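Local coordinates for putative isochorismatase (Burkholderia xenovorans, PDB 3OQP), which probably acts as a hydrolase of the isochorismatase family, although its natural substrate is not established, at residues A136-H141 with L192-I197; P5-I10 with I109-V114; N16-G21 with P63-G68; V11-N16 with V52-F57; D142-V147 with E160-F165. One frame throughout, in Å; residues are numbered along the deposited sequence.

Interaction 1: residues A136-H141 with L192-I197; sequences AVEFLH and LARGNI
Arg-194 swings CG into the position anti to its carbonyl carbon (chi1 -69°) and stays extended as far as NE, which carries the guanidinium from the loop to the first residues of strand 136-140. There NH2 donates to Val-137 O at 2.9 Å. The bond is bent, with 142° at the hydrogen, and the donor stands well above the carbonyl plane. Ala-136 CB covers one face of the same guanidinium, 3.7 Å from NH2. A water ties Arg-194 NE to Val-137 N, giving this end of the strand a second, indirect link. Glu-138 reaches the loop with its extended chain, OE2 lying 3.6 Å from Leu-192 CD1, and the carboxylate and guanidinium planes are nearly parallel, 14° apart. The nearest charged atoms, Glu-138 OE2 and Arg-194 NH2, remain 4.3 Å apart, beyond salt-bridge range. A second water bridges the two segments, donating to Glu-138 OE2 at 2.6 Å and accepting from Leu-192 N and Arg-194 NH1. The stronger partners of Glu-138 lie within the sheet: Arg-7 for OE2 and Thr-113 for OE1. Strand 136-140 is flanked by strands 111-115 and 175-177, with Val-137 packed on helix 124-132; the loop carrying Leu-192 and Arg-194 leads from helix 179-188 to helix 197-208 and rests on Ala-175 of strand 175-177, at one border of the sheet.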
# COMPACT_ATOMS: atom_id res chain seq x y z
N ALA A 136 -12.34 2.97 9.95
CA ALA A 136 -12.73 1.92 9.03
C ALA A 136 -12.67 2.49 7.64
O ALA A 136 -12.86 3.71 7.47
CB ALA A 136 -14.13 1.46 9.38
N VAL A 137 -12.39 1.66 6.64
CA VAL A 137 -12.24 2.14 5.29
C VAL A 137 -13.07 1.24 4.37
O VAL A 137 -13.18 0.01 4.59
CB VAL A 137 -10.79 2.08 4.82
CG1 VAL A 137 -10.67 2.50 3.31
CG2 VAL A 137 -9.92 2.97 5.70
N GLU A 138 -13.70 1.84 3.38
CA GLU A 138 -14.39 1.14 2.30
C GLU A 138 -13.71 1.57 0.99
O GLU A 138 -13.22 2.71 0.84
CB GLU A 138 -15.87 1.52 2.29
CG GLU A 138 -16.55 1.10 3.59
CD GLU A 138 -17.96 1.60 3.76
OE1 GLU A 138 -18.28 2.70 3.27
OE2 GLU A 138 -18.73 0.90 4.46
N PHE A 139 -13.67 0.64 0.02
CA PHE A 139 -13.03 0.89 -1.30
C PHE A 139 -13.97 0.42 -2.37
O PHE A 139 -14.37 -0.77 -2.36
CB PHE A 139 -11.70 0.13 -1.36
CG PHE A 139 -10.98 0.21 -2.68
CD1 PHE A 139 -10.23 1.31 -3.02
CD2 PHE A 139 -11.03 -0.85 -3.57
CE1 PHE A 139 -9.58 1.32 -4.21
CE2 PHE A 139 -10.32 -0.76 -4.79
CZ PHE A 139 -9.65 0.32 -5.10
N LEU A 140 -14.39 1.33 -3.25
CA LEU A 140 -15.33 1.03 -4.30
C LEU A 140 -14.56 0.57 -5.55
O LEU A 140 -13.97 1.41 -6.27
CB LEU A 140 -16.28 2.20 -4.57
CG LEU A 140 -17.02 2.67 -3.32
CD1 LEU A 140 -18.11 3.70 -3.66
CD2 LEU A 140 -17.56 1.51 -2.44
N HIS A 141 -14.55 -0.75 -5.80
CA HIS A 141 -13.63 -1.34 -6.77
C HIS A 141 -13.99 -0.90 -8.21
O HIS A 141 -13.18 -1.07 -9.12
CB HIS A 141 -13.55 -2.84 -6.66
CG HIS A 141 -14.84 -3.51 -6.93
ND1 HIS A 141 -15.37 -3.56 -8.19
CD2 HIS A 141 -15.69 -4.13 -6.11
CE1 HIS A 141 -16.47 -4.29 -8.13
NE2 HIS A 141 -16.72 -4.60 -6.88
N LEU A 192 -20.24 -2.53 5.43
CA LEU A 192 -19.90 -3.46 4.38
C LEU A 192 -18.95 -4.51 4.99
O LEU A 192 -18.26 -4.23 5.95
CB LEU A 192 -19.23 -2.71 3.21
CG LEU A 192 -20.19 -1.89 2.35
CD1 LEU A 192 -19.41 -1.01 1.45
CD2 LEU A 192 -21.17 -2.77 1.53
N ALA A 193 -18.91 -5.69 4.39
CA ALA A 193 -18.12 -6.81 4.89
C ALA A 193 -16.62 -6.69 4.62
O ALA A 193 -16.24 -6.38 3.50
CB ALA A 193 -18.64 -8.10 4.23
N ARG A 194 -15.83 -6.95 5.65
CA ARG A 194 -14.37 -6.98 5.58
C ARG A 194 -13.87 -8.41 5.67
O ARG A 194 -14.40 -9.22 6.47
CB ARG A 194 -13.76 -6.15 6.71
CG ARG A 194 -14.03 -4.71 6.49
CD ARG A 194 -13.63 -3.74 7.62
NE ARG A 194 -13.88 -2.36 7.15
CZ ARG A 194 -15.10 -1.83 7.07
NH1 ARG A 194 -16.20 -2.50 7.42
NH2 ARG A 194 -15.27 -0.65 6.56
N GLY A 195 -12.85 -8.75 4.88
CA GLY A 195 -12.21 -10.02 4.96
C GLY A 195 -11.10 -10.04 5.99
O GLY A 195 -10.88 -9.08 6.76
N ASN A 196 -10.31 -11.09 5.98
CA ASN A 196 -9.19 -11.22 6.89
C ASN A 196 -8.14 -12.10 6.28
O ASN A 196 -8.37 -12.82 5.31
CB ASN A 196 -9.62 -11.68 8.29
CG ASN A 196 -10.13 -13.10 8.30
OD1 ASN A 196 -9.34 -14.03 8.40
ND2 ASN A 196 -11.45 -13.25 8.17
N ILE A 197 -6.91 -11.99 6.76
CA ILE A 197 -5.76 -12.61 6.11
C ILE A 197 -5.80 -14.10 6.17
O ILE A 197 -5.53 -14.77 5.17
CB ILE A 197 -4.46 -12.06 6.77
CG1 ILE A 197 -4.25 -10.61 6.31
CG2 ILE A 197 -3.21 -12.85 6.39
CD1 ILE A 197 -3.10 -9.83 7.00
O HOH W 1 -11.16 -0.86 7.32
O HOH W 2 -18.27 -0.58 6.51

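Interaction 2: residues P5-I10 with I109-V114; sequences PRRALI and IDTLTV
Strands 7-10 and 111-114 run parallel, pairing Arg-7 with Thr-111 through Ile-10 with Val-114, their axes 4.8 Å apart at closest approach and 27° apart in direction. Before the regular pairing starts, Asp-110 folds back on the first strand: chi1 of 65° wedges CG between its backbone N and carbonyl carbon, and OD1 accepts Arg-6 N at 2.9 Å. Thr-111 OG1 donates to that same OD1 at 2.7 Å from the opposite face of the carboxylate. Arg-6 O is likewise shared, by Asp-110 N and, less straight, by Thr-111 N. On one side of the sheet Ile-109 CD1 meets Ala-8 CB at 3.9 Å, and also lies 3.6 Å from Arg-6 NE, which is bonded to Arg-107 O. Further along, Ile-10 CG2 packs on Leu-112 CD1 at 3.8 Å and on Val-114 CG2 at 3.9 Å. The other side carries Arg-7, Thr-111, Leu-9 and Thr-113; Arg-7 and Thr-111 lie alongside, pointing the same way. The two faces thus differ in chemistry: an aliphatic one against Leu-104 of helix 100-105, and a mixed one where Glu-138 pairs with both Arg-7 and Thr-113, so that the charge of buried Arg-7 is probably balanced on that face by Glu-138.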
# COMPACT_ATOMS: atom_id res chain seq x y z
N PRO A 5 -22.80 3.10 10.44
CA PRO A 5 -21.58 3.79 9.93
C PRO A 5 -21.82 5.25 9.66
O PRO A 5 -22.87 5.65 9.14
CB PRO A 5 -21.29 3.07 8.61
CG PRO A 5 -21.91 1.74 8.82
CD PRO A 5 -23.16 1.96 9.60
N ARG A 6 -20.84 6.08 10.01
CA ARG A 6 -20.83 7.53 9.72
C ARG A 6 -19.74 7.77 8.69
O ARG A 6 -18.56 7.79 9.01
CB ARG A 6 -20.67 8.31 10.98
CG ARG A 6 -20.43 9.80 10.77
CD ARG A 6 -21.41 10.51 9.88
NE ARG A 6 -21.21 11.95 10.05
CZ ARG A 6 -21.86 12.87 9.39
NH1 ARG A 6 -22.77 12.52 8.46
NH2 ARG A 6 -21.55 14.15 9.62
N ARG A 7 -20.15 7.76 7.43
CA ARG A 7 -19.29 7.69 6.27
C ARG A 7 -18.99 9.10 5.75
O ARG A 7 -19.85 9.98 5.79
CB ARG A 7 -19.90 6.84 5.13
CG ARG A 7 -20.06 5.40 5.44
CD ARG A 7 -21.08 4.67 4.58
NE ARG A 7 -20.92 3.25 4.58
CZ ARG A 7 -21.82 2.31 4.93
NH1 ARG A 7 -23.05 2.62 5.31
NH2 ARG A 7 -21.53 1.03 4.75
N ALA A 8 -17.80 9.25 5.21
CA ALA A 8 -17.46 10.36 4.33
C ALA A 8 -17.03 9.68 3.01
O ALA A 8 -16.25 8.76 3.03
CB ALA A 8 -16.34 11.31 4.88
N LEU A 9 -17.47 10.23 1.90
CA LEU A 9 -16.99 9.80 0.59
C LEU A 9 -15.83 10.72 0.16
O LEU A 9 -16.01 11.93 0.03
CB LEU A 9 -18.14 9.91 -0.42
CG LEU A 9 -17.77 9.51 -1.84
CD1 LEU A 9 -17.54 8.00 -1.91
CD2 LEU A 9 -18.88 9.98 -2.83
N ILE A 10 -14.66 10.13 -0.09
CA ILE A 10 -13.52 10.93 -0.60
C ILE A 10 -13.28 10.55 -2.05
O ILE A 10 -13.33 9.34 -2.39
CB ILE A 10 -12.29 10.70 0.29
CG1 ILE A 10 -11.20 11.72 -0.04
CG2 ILE A 10 -11.76 9.27 0.23
CD1 ILE A 10 -10.10 11.80 1.02
N ILE A 109 -16.75 11.21 11.66
CA ILE A 109 -16.58 10.14 10.67
C ILE A 109 -15.86 8.95 11.26
O ILE A 109 -14.77 9.10 11.85
CB ILE A 109 -15.81 10.68 9.45
CG1 ILE A 109 -16.54 11.88 8.83
CG2 ILE A 109 -15.50 9.54 8.43
CD1 ILE A 109 -17.99 11.66 8.40
N ASP A 110 -16.44 7.75 11.11
CA ASP A 110 -15.81 6.53 11.55
C ASP A 110 -15.43 5.64 10.37
O ASP A 110 -14.70 4.64 10.57
CB ASP A 110 -16.62 5.76 12.62
CG ASP A 110 -17.94 5.22 12.16
OD1 ASP A 110 -18.25 5.20 10.94
OD2 ASP A 110 -18.71 4.79 13.07
N THR A 111 -15.86 6.00 9.17
CA THR A 111 -15.73 5.17 7.97
C THR A 111 -15.43 6.05 6.77
O THR A 111 -16.20 6.95 6.48
CB THR A 111 -17.02 4.36 7.70
OG1 THR A 111 -17.36 3.63 8.87
CG2 THR A 111 -16.88 3.37 6.56
N LEU A 112 -14.28 5.80 6.10
CA LEU A 112 -13.90 6.61 4.96
C LEU A 112 -14.11 5.76 3.72
O LEU A 112 -13.52 4.68 3.62
CB LEU A 112 -12.43 7.01 5.06
CG LEU A 112 -11.89 7.90 3.96
CD1 LEU A 112 -12.52 9.33 3.97
CD2 LEU A 112 -10.35 7.97 4.06
N THR A 113 -14.98 6.21 2.82
CA THR A 113 -15.29 5.47 1.59
C THR A 113 -14.47 6.10 0.45
O THR A 113 -14.60 7.29 0.10
CB THR A 113 -16.77 5.58 1.23
OG1 THR A 113 -17.56 5.17 2.37
CG2 THR A 113 -17.14 4.66 0.03
N VAL A 114 -13.58 5.30 -0.16
CA VAL A 114 -12.59 5.77 -1.12
C VAL A 114 -13.04 5.46 -2.55
O VAL A 114 -13.39 4.31 -2.92
CB VAL A 114 -11.25 5.11 -0.84
CG1 VAL A 114 -10.20 5.45 -1.92
CG2 VAL A 114 -10.76 5.56 0.53

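Interaction 3: residues N16-G21 with P63-G68; sequences NEYVTG and PLFARG
Glu-17 OE1 is gripped by two donors: Phe-65 N at 2.8 Å, with an almost straight 168° at the hydrogen, and a water at 2.7 Å that in turn accepts from Ala-66 N. Phe-65 N comes in on the anti side of the carboxylate, somewhat out of its plane. The other oxygen, OE2, takes Asp-22 N, so both ends of the buried carboxylate are engaged and its rotation is fixed. A bend at chi2 (72°) folds the Glu-17 chain so that its aliphatic part lies against the opposite loop while the acid reaches the backbone. CB lies over one face of the Phe-65 ring in a CH-pi contact, 4.0 Å from the ring centroid, and CD meets Leu-64 CD2 at 3.8 Å. Tyr-18 receives the far end of the same phenylalanine: Phe-65 CZ stands over its ring face, 3.4 Å from Tyr-18 CZ, with the two ring planes turned 59° apart. On its own side Tyr-18 also meets the ring of Tyr-117. Tyr-198 of the second subunit packs on Pro-63 and Leu-64, so the outer rim of the contact belongs to the dimer interface. A tetraethylene glycol, probably from crystallisation, lies beside Phe-65. The pairing is between loops that follow neighbouring strands 7-12 and 51-56, at the C-terminal edge of a parallel alpha/beta sheet, where enzymes of this fold build their active-site pockets.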
# COMPACT_ATOMS: atom_id res chain seq x y z
N ASN A 16 -8.29 15.40 -15.21
CA ASN A 16 -8.26 15.11 -16.63
C ASN A 16 -7.06 14.33 -17.08
O ASN A 16 -7.19 13.56 -18.06
CB ASN A 16 -8.30 16.42 -17.44
CG ASN A 16 -9.63 17.12 -17.33
OD1 ASN A 16 -10.67 16.46 -17.24
ND2 ASN A 16 -9.61 18.47 -17.37
N GLU A 17 -5.94 14.37 -16.37
CA GLU A 17 -4.73 13.67 -16.71
C GLU A 17 -5.00 12.19 -16.88
O GLU A 17 -4.37 11.51 -17.70
CB GLU A 17 -3.65 13.83 -15.62
CG GLU A 17 -2.28 13.57 -16.08
CD GLU A 17 -1.80 14.73 -16.98
OE1 GLU A 17 -1.40 15.81 -16.43
OE2 GLU A 17 -1.84 14.55 -18.23
N TYR A 18 -5.90 11.65 -16.03
CA TYR A 18 -6.27 10.27 -16.01
C TYR A 18 -7.23 9.83 -17.14
O TYR A 18 -7.44 8.62 -17.37
CB TYR A 18 -6.91 9.88 -14.67
CG TYR A 18 -5.92 9.82 -13.53
CD1 TYR A 18 -4.84 8.97 -13.58
CD2 TYR A 18 -6.05 10.66 -12.40
CE1 TYR A 18 -3.91 8.89 -12.53
CE2 TYR A 18 -5.17 10.51 -11.31
CZ TYR A 18 -4.07 9.69 -11.42
OH TYR A 18 -3.20 9.55 -10.37
N VAL A 19 -7.84 10.78 -17.82
CA VAL A 19 -8.89 10.53 -18.77
C VAL A 19 -8.46 10.94 -20.16
O VAL A 19 -8.26 10.10 -21.04
CB VAL A 19 -10.18 11.23 -18.32
CG1 VAL A 19 -11.33 10.84 -19.24
CG2 VAL A 19 -10.55 10.89 -16.86
N THR A 20 -8.27 12.23 -20.36
CA THR A 20 -7.86 12.79 -21.65
C THR A 20 -6.38 13.08 -21.73
O THR A 20 -5.87 13.38 -22.82
CB THR A 20 -8.64 14.07 -21.92
OG1 THR A 20 -8.41 15.01 -20.86
CG2 THR A 20 -10.17 13.75 -22.09
N GLY A 21 -5.66 12.97 -20.60
CA GLY A 21 -4.26 13.32 -20.54
C GLY A 21 -3.29 12.18 -20.67
O GLY A 21 -3.59 11.16 -21.34
N PRO A 63 5.58 17.02 -16.16
CA PRO A 63 4.94 16.30 -17.24
C PRO A 63 3.50 15.85 -16.96
O PRO A 63 2.73 15.64 -17.92
CB PRO A 63 5.87 15.11 -17.45
CG PRO A 63 7.15 15.52 -16.85
CD PRO A 63 6.81 16.34 -15.72
N LEU A 64 3.15 15.73 -15.67
CA LEU A 64 1.84 15.29 -15.24
C LEU A 64 1.33 16.13 -14.08
O LEU A 64 2.10 16.53 -13.20
CB LEU A 64 1.86 13.81 -14.80
CG LEU A 64 2.27 12.71 -15.81
CD1 LEU A 64 2.45 11.39 -15.05
CD2 LEU A 64 1.28 12.50 -16.94
N PHE A 65 0.04 16.41 -14.06
CA PHE A 65 -0.61 17.15 -12.98
C PHE A 65 -0.03 18.54 -12.78
O PHE A 65 -0.09 19.09 -11.72
CB PHE A 65 -0.61 16.32 -11.65
CG PHE A 65 -1.24 14.99 -11.81
CD1 PHE A 65 -2.59 14.91 -11.77
CD2 PHE A 65 -0.48 13.90 -12.04
CE1 PHE A 65 -3.20 13.65 -11.95
CE2 PHE A 65 -1.06 12.66 -12.25
CZ PHE A 65 -2.42 12.55 -12.19
N ALA A 66 0.47 19.13 -13.85
CA ALA A 66 1.14 20.43 -13.70
C ALA A 66 0.14 21.52 -13.41
O ALA A 66 -0.85 21.68 -14.10
CB ALA A 66 1.89 20.78 -14.95
N ARG A 67 0.41 22.27 -12.35
CA ARG A 67 -0.36 23.49 -12.08
C ARG A 67 -0.63 24.33 -13.33
O ARG A 67 0.28 24.61 -14.13
CB ARG A 67 0.38 24.34 -11.05
CG ARG A 67 0.08 23.92 -9.62
CD ARG A 67 0.84 24.78 -8.60
NE ARG A 67 0.93 24.08 -7.32
CZ ARG A 67 -0.07 23.95 -6.44
NH1 ARG A 67 -1.26 24.47 -6.70
NH2 ARG A 67 0.14 23.30 -5.29
N GLY A 68 -1.88 24.70 -13.53
CA GLY A 68 -2.23 25.56 -14.67
C GLY A 68 -2.54 24.82 -15.96
O GLY A 68 -2.97 25.42 -16.94
O HOH W 3 -0.21 18.20 -16.76

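Interaction 4: residues V11-N16 with V52-F57; sequences VIDVQN and VIVQNF
Val-11 and Ile-53 form the close-packed end: their side chains lie side by side and point the same way, Ile-53 CD1 reaching Val-11 CB at 3.7 Å, beside parallel-strand backbone bonds such as Val-11 N to Val-52 O (2.8 Å). The other end, toward partly exposed Asn-56, relies instead on water and side chains. Strand 7-12 ends at Ile-12, though Asp-13 N still bonds Val-54 O; beside this last pairing a water donates to Val-11 O and Val-54 O and accepts from Val-14 N, at an inverse gamma turn. Past it, Gln-15, CG anti to the carbonyl carbon (chi1 -72°) and extended, takes over the pairing: OE1 accepts Asn-56 N at 2.9 Å, and NE2 donates to Asn-56 O at 2.9 Å, nearly straight (178°), and also to Ala-72 O. Asp-13 OD2 salt-bridges Lys-89, consistent with the Asp-Lys pair of this family's catalytic triad, while Asn-56 adjoins a bound glycol. In the beta-alpha-beta unit 7-12, 30-47, 51-56, Val-11 rests on helices 30-47 and 76-79, and strand 85-89 flanks 51-56.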
# COMPACT_ATOMS: atom_id res chain seq x y z
N VAL A 11 -13.19 11.54 -2.90
CA VAL A 11 -13.09 11.41 -4.33
C VAL A 11 -11.70 11.85 -4.71
O VAL A 11 -11.41 13.07 -4.72
CB VAL A 11 -14.16 12.29 -5.01
CG1 VAL A 11 -14.12 12.09 -6.50
CG2 VAL A 11 -15.56 11.86 -4.48
N ILE A 12 -10.76 10.94 -4.92
CA ILE A 12 -9.33 11.22 -4.98
C ILE A 12 -8.88 11.43 -6.41
O ILE A 12 -8.96 10.54 -7.27
CB ILE A 12 -8.50 10.08 -4.33
CG1 ILE A 12 -8.90 9.94 -2.85
CG2 ILE A 12 -7.03 10.41 -4.45
CD1 ILE A 12 -8.17 8.85 -2.09
N ASP A 13 -8.39 12.64 -6.67
CA ASP A 13 -7.65 12.98 -7.89
C ASP A 13 -8.38 12.60 -9.17
O ASP A 13 -7.76 12.09 -10.12
CB ASP A 13 -6.25 12.39 -7.88
CG ASP A 13 -5.41 12.86 -6.69
OD1 ASP A 13 -5.84 13.71 -5.89
OD2 ASP A 13 -4.25 12.35 -6.56
N VAL A 14 -9.66 12.94 -9.26
CA VAL A 14 -10.43 12.72 -10.45
C VAL A 14 -10.25 13.88 -11.40
O VAL A 14 -11.09 14.78 -11.50
CB VAL A 14 -11.90 12.29 -10.10
CG1 VAL A 14 -12.73 12.08 -11.42
CG2 VAL A 14 -11.98 11.03 -9.20
N GLN A 15 -9.10 13.80 -12.06
CA GLN A 15 -8.53 14.85 -12.88
C GLN A 15 -8.31 14.43 -14.30
O GLN A 15 -8.23 13.22 -14.62
CB GLN A 15 -7.21 15.24 -12.22
CG GLN A 15 -7.38 16.02 -10.90
CD GLN A 15 -6.13 16.12 -10.06
OE1 GLN A 15 -5.90 15.34 -9.13
NE2 GLN A 15 -5.29 17.11 -10.38
N ASN A 16 -8.29 15.40 -15.21
CA ASN A 16 -8.26 15.11 -16.63
C ASN A 16 -7.06 14.33 -17.08
O ASN A 16 -7.19 13.56 -18.06
CB ASN A 16 -8.30 16.42 -17.44
CG ASN A 16 -9.63 17.12 -17.33
OD1 ASN A 16 -10.67 16.46 -17.24
ND2 ASN A 16 -9.61 18.47 -17.37
N VAL A 52 -15.81 14.73 0.00
CA VAL A 52 -14.51 15.43 0.06
C VAL A 52 -13.80 15.24 -1.26
O VAL A 52 -13.65 14.07 -1.69
CB VAL A 52 -13.61 14.83 1.17
CG1 VAL A 52 -12.24 15.54 1.20
CG2 VAL A 52 -14.32 14.84 2.52
N ILE A 53 -13.45 16.31 -1.95
CA ILE A 53 -12.71 16.26 -3.19
C ILE A 53 -11.23 16.51 -2.90
O ILE A 53 -10.87 17.44 -2.20
CB ILE A 53 -13.23 17.36 -4.15
CG1 ILE A 53 -14.71 17.16 -4.47
CG2 ILE A 53 -12.39 17.47 -5.43
CD1 ILE A 53 -15.09 15.84 -4.98
N VAL A 54 -10.37 15.70 -3.51
CA VAL A 54 -8.91 15.80 -3.41
C VAL A 54 -8.39 16.11 -4.81
O VAL A 54 -8.80 15.41 -5.77
CB VAL A 54 -8.29 14.53 -2.88
CG1 VAL A 54 -6.76 14.68 -2.76
CG2 VAL A 54 -8.97 14.11 -1.54
N GLN A 55 -7.48 17.08 -4.92
CA GLN A 55 -6.85 17.44 -6.18
C GLN A 55 -5.34 17.40 -5.97
O GLN A 55 -4.82 18.05 -5.04
CB GLN A 55 -7.35 18.82 -6.63
CG GLN A 55 -6.87 19.24 -8.00
CD GLN A 55 -7.50 20.56 -8.48
OE1 GLN A 55 -8.09 21.31 -7.69
NE2 GLN A 55 -7.50 20.76 -9.78
N ASN A 56 -4.63 16.74 -6.88
CA ASN A 56 -3.21 16.51 -6.79
C ASN A 56 -2.49 17.49 -7.75
O ASN A 56 -2.83 17.52 -8.94
CB ASN A 56 -2.88 15.07 -7.17
CG ASN A 56 -1.42 14.74 -7.06
OD1 ASN A 56 -0.97 14.40 -5.96
ND2 ASN A 56 -0.65 14.87 -8.18
N PHE A 57 -1.52 18.25 -7.25
CA PHE A 57 -0.73 19.09 -8.11
C PHE A 57 0.75 18.78 -8.04
O PHE A 57 1.30 18.50 -6.99
CB PHE A 57 -0.91 20.54 -7.68
CG PHE A 57 -2.25 21.11 -7.99
CD1 PHE A 57 -2.64 21.36 -9.31
CD2 PHE A 57 -3.09 21.51 -6.97
CE1 PHE A 57 -3.87 21.94 -9.58
CE2 PHE A 57 -4.33 22.10 -7.26
CZ PHE A 57 -4.70 22.30 -8.56
O HOH W 4 -11.09 14.53 -7.18

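Interaction 5: residues D142-V147 with E160-F165; sequences DATGSV and EIHRVF
The link that leaves strand 136-140 at the C-terminal edge of the parallel sheet lies here against helix 158-173, with His-162 as the main point of contact. The imidazole leaves the helix with chi1 at -178°, CG opposite the backbone N, and projects toward the link. Thr-144 OG1 lies in the ring plane at its edge, 3.2 Å from His-162 CE1, the two side chains crossing at about a right angle. That hydroxyl is bonded to Leu-140 O. His-162 ND1 pairs with Thr-119 OG1 and NE2 with His-141 O, so both ring nitrogens are satisfied and the ring is held against flipping. Gly-145 passes close by, CA 3.8 Å from His-162 ND1, at backbone angles (phi 167°) where a CB would be jammed against the carbonyl oxygen of Thr-144, which calls for glycine. Ser-146 OG meets Ile-161 CG2 at 3.5 Å and His-162 CB at 3.7 Å, its polar partner being His-120 ND1. Ile-161 CD1 then covers Val-147 O at 3.5 Å, a buried carbonyl with no partner in the model. The same helix also meets the second subunit, Phe-165 stacking on Phe-165 of that chain. The arrangement is a connection at the C-terminal edge of a parallel alpha/beta sheet packed on a flanking helix, close to Thr-119 and His-120, which precede the modified Cys-122.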
# COMPACT_ATOMS: atom_id res chain seq x y z
N ASP A 142 -15.19 -0.40 -8.42
CA ASP A 142 -15.68 -0.02 -9.75
C ASP A 142 -15.72 1.50 -9.93
O ASP A 142 -16.19 1.99 -10.97
CB ASP A 142 -17.00 -0.72 -10.02
CG ASP A 142 -18.10 -0.30 -9.06
OD1 ASP A 142 -17.88 0.56 -8.22
OD2 ASP A 142 -19.18 -0.93 -9.17
N ALA A 143 -15.21 2.26 -8.93
CA ALA A 143 -15.12 3.71 -8.92
C ALA A 143 -13.70 4.17 -8.67
O ALA A 143 -13.49 5.31 -8.24
CB ALA A 143 -16.10 4.26 -7.92
N THR A 144 -12.77 3.33 -9.04
CA THR A 144 -11.34 3.48 -8.85
C THR A 144 -10.61 2.93 -10.09
O THR A 144 -11.26 2.53 -11.04
CB THR A 144 -10.89 2.80 -7.57
OG1 THR A 144 -11.32 1.43 -7.58
CG2 THR A 144 -11.50 3.49 -6.33
N GLY A 145 -9.30 2.85 -10.10
CA GLY A 145 -8.60 2.22 -11.21
C GLY A 145 -7.10 2.44 -11.25
O GLY A 145 -6.56 3.29 -10.48
N SER A 146 -6.47 1.70 -12.15
CA SER A 146 -5.03 1.64 -12.31
C SER A 146 -4.61 1.82 -13.75
O SER A 146 -5.45 1.91 -14.66
CB SER A 146 -4.45 0.30 -11.78
OG SER A 146 -4.67 0.14 -10.38
N VAL A 147 -3.30 1.95 -13.91
CA VAL A 147 -2.60 2.08 -15.20
C VAL A 147 -1.58 0.93 -15.19
O VAL A 147 -1.21 0.45 -14.14
CB VAL A 147 -1.86 3.44 -15.36
CG1 VAL A 147 -2.86 4.57 -15.13
CG2 VAL A 147 -0.64 3.57 -14.44
N GLU A 160 -3.97 -6.43 -13.47
CA GLU A 160 -3.27 -7.18 -12.42
C GLU A 160 -3.09 -6.26 -11.20
O GLU A 160 -3.30 -6.65 -10.06
CB GLU A 160 -1.90 -7.67 -12.86
CG GLU A 160 -1.87 -8.84 -13.77
CD GLU A 160 -0.47 -9.18 -14.23
OE1 GLU A 160 0.30 -8.24 -14.60
OE2 GLU A 160 -0.16 -10.39 -14.29
N ILE A 161 -2.68 -5.02 -11.44
CA ILE A 161 -2.45 -4.07 -10.33
C ILE A 161 -3.78 -3.86 -9.56
O ILE A 161 -3.80 -3.91 -8.34
CB ILE A 161 -1.82 -2.75 -10.79
CG1 ILE A 161 -0.44 -3.02 -11.37
CG2 ILE A 161 -1.79 -1.73 -9.62
CD1 ILE A 161 0.24 -1.84 -11.98
N HIS A 162 -4.84 -3.51 -10.26
CA HIS A 162 -6.09 -3.21 -9.64
C HIS A 162 -6.67 -4.39 -8.89
O HIS A 162 -7.16 -4.25 -7.78
CB HIS A 162 -7.08 -2.67 -10.67
CG HIS A 162 -8.41 -2.28 -10.10
ND1 HIS A 162 -8.62 -1.10 -9.42
CD2 HIS A 162 -9.59 -2.92 -10.15
CE1 HIS A 162 -9.90 -1.04 -9.09
NE2 HIS A 162 -10.52 -2.12 -9.53
N ARG A 163 -6.58 -5.56 -9.51
CA ARG A 163 -7.03 -6.78 -8.87
C ARG A 163 -6.23 -7.13 -7.61
O ARG A 163 -6.82 -7.46 -6.55
CB ARG A 163 -7.06 -7.96 -9.83
CG ARG A 163 -7.44 -9.29 -9.20
CD ARG A 163 -7.83 -10.42 -10.16
NE ARG A 163 -6.85 -10.48 -11.25
CZ ARG A 163 -5.67 -11.09 -11.20
NH1 ARG A 163 -5.31 -11.81 -10.16
NH2 ARG A 163 -4.85 -11.00 -12.23
N VAL A 164 -4.93 -7.16 -7.73
CA VAL A 164 -4.06 -7.41 -6.59
C VAL A 164 -4.43 -6.48 -5.44
O VAL A 164 -4.58 -6.89 -4.33
CB VAL A 164 -2.58 -7.39 -6.96
CG1 VAL A 164 -1.72 -7.14 -5.71
CG2 VAL A 164 -2.17 -8.70 -7.65
N PHE A 165 -4.48 -5.18 -5.71
CA PHE A 165 -4.78 -4.23 -4.66
C PHE A 165 -6.18 -4.45 -4.10
O PHE A 165 -6.37 -4.39 -2.88
CB PHE A 165 -4.52 -2.76 -5.10
CG PHE A 165 -3.10 -2.32 -4.86
CD1 PHE A 165 -2.09 -2.69 -5.71
CD2 PHE A 165 -2.82 -1.54 -3.74
CE1 PHE A 165 -0.81 -2.32 -5.47
CE2 PHE A 165 -1.53 -1.14 -3.52
CZ PHE A 165 -0.54 -1.55 -4.37

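How the interactions relate
From the N terminus, interaction 2 closes the widest loop, joining the first strand, 7-12, to strand 111-115. Within that loop lie interactions 4 and 3, which cross each other, since their segments alternate and share Asn-16. Interaction 4 sets the first strand beside 51-56, so strand 7-12 has a partner on each side; interaction 3 ties the loops beyond those two strands together. Interaction 1 opens only after interaction 2 has closed; it links strand 136-140, the neighbour of 111-115, to the loop before the C-terminal helix. Interaction 5 lies inside its span and joins the link after that strand to helix 158-173. Interactions 1 and 3 lie on opposite sides of the chain's centre, their centres about 30 Å apart.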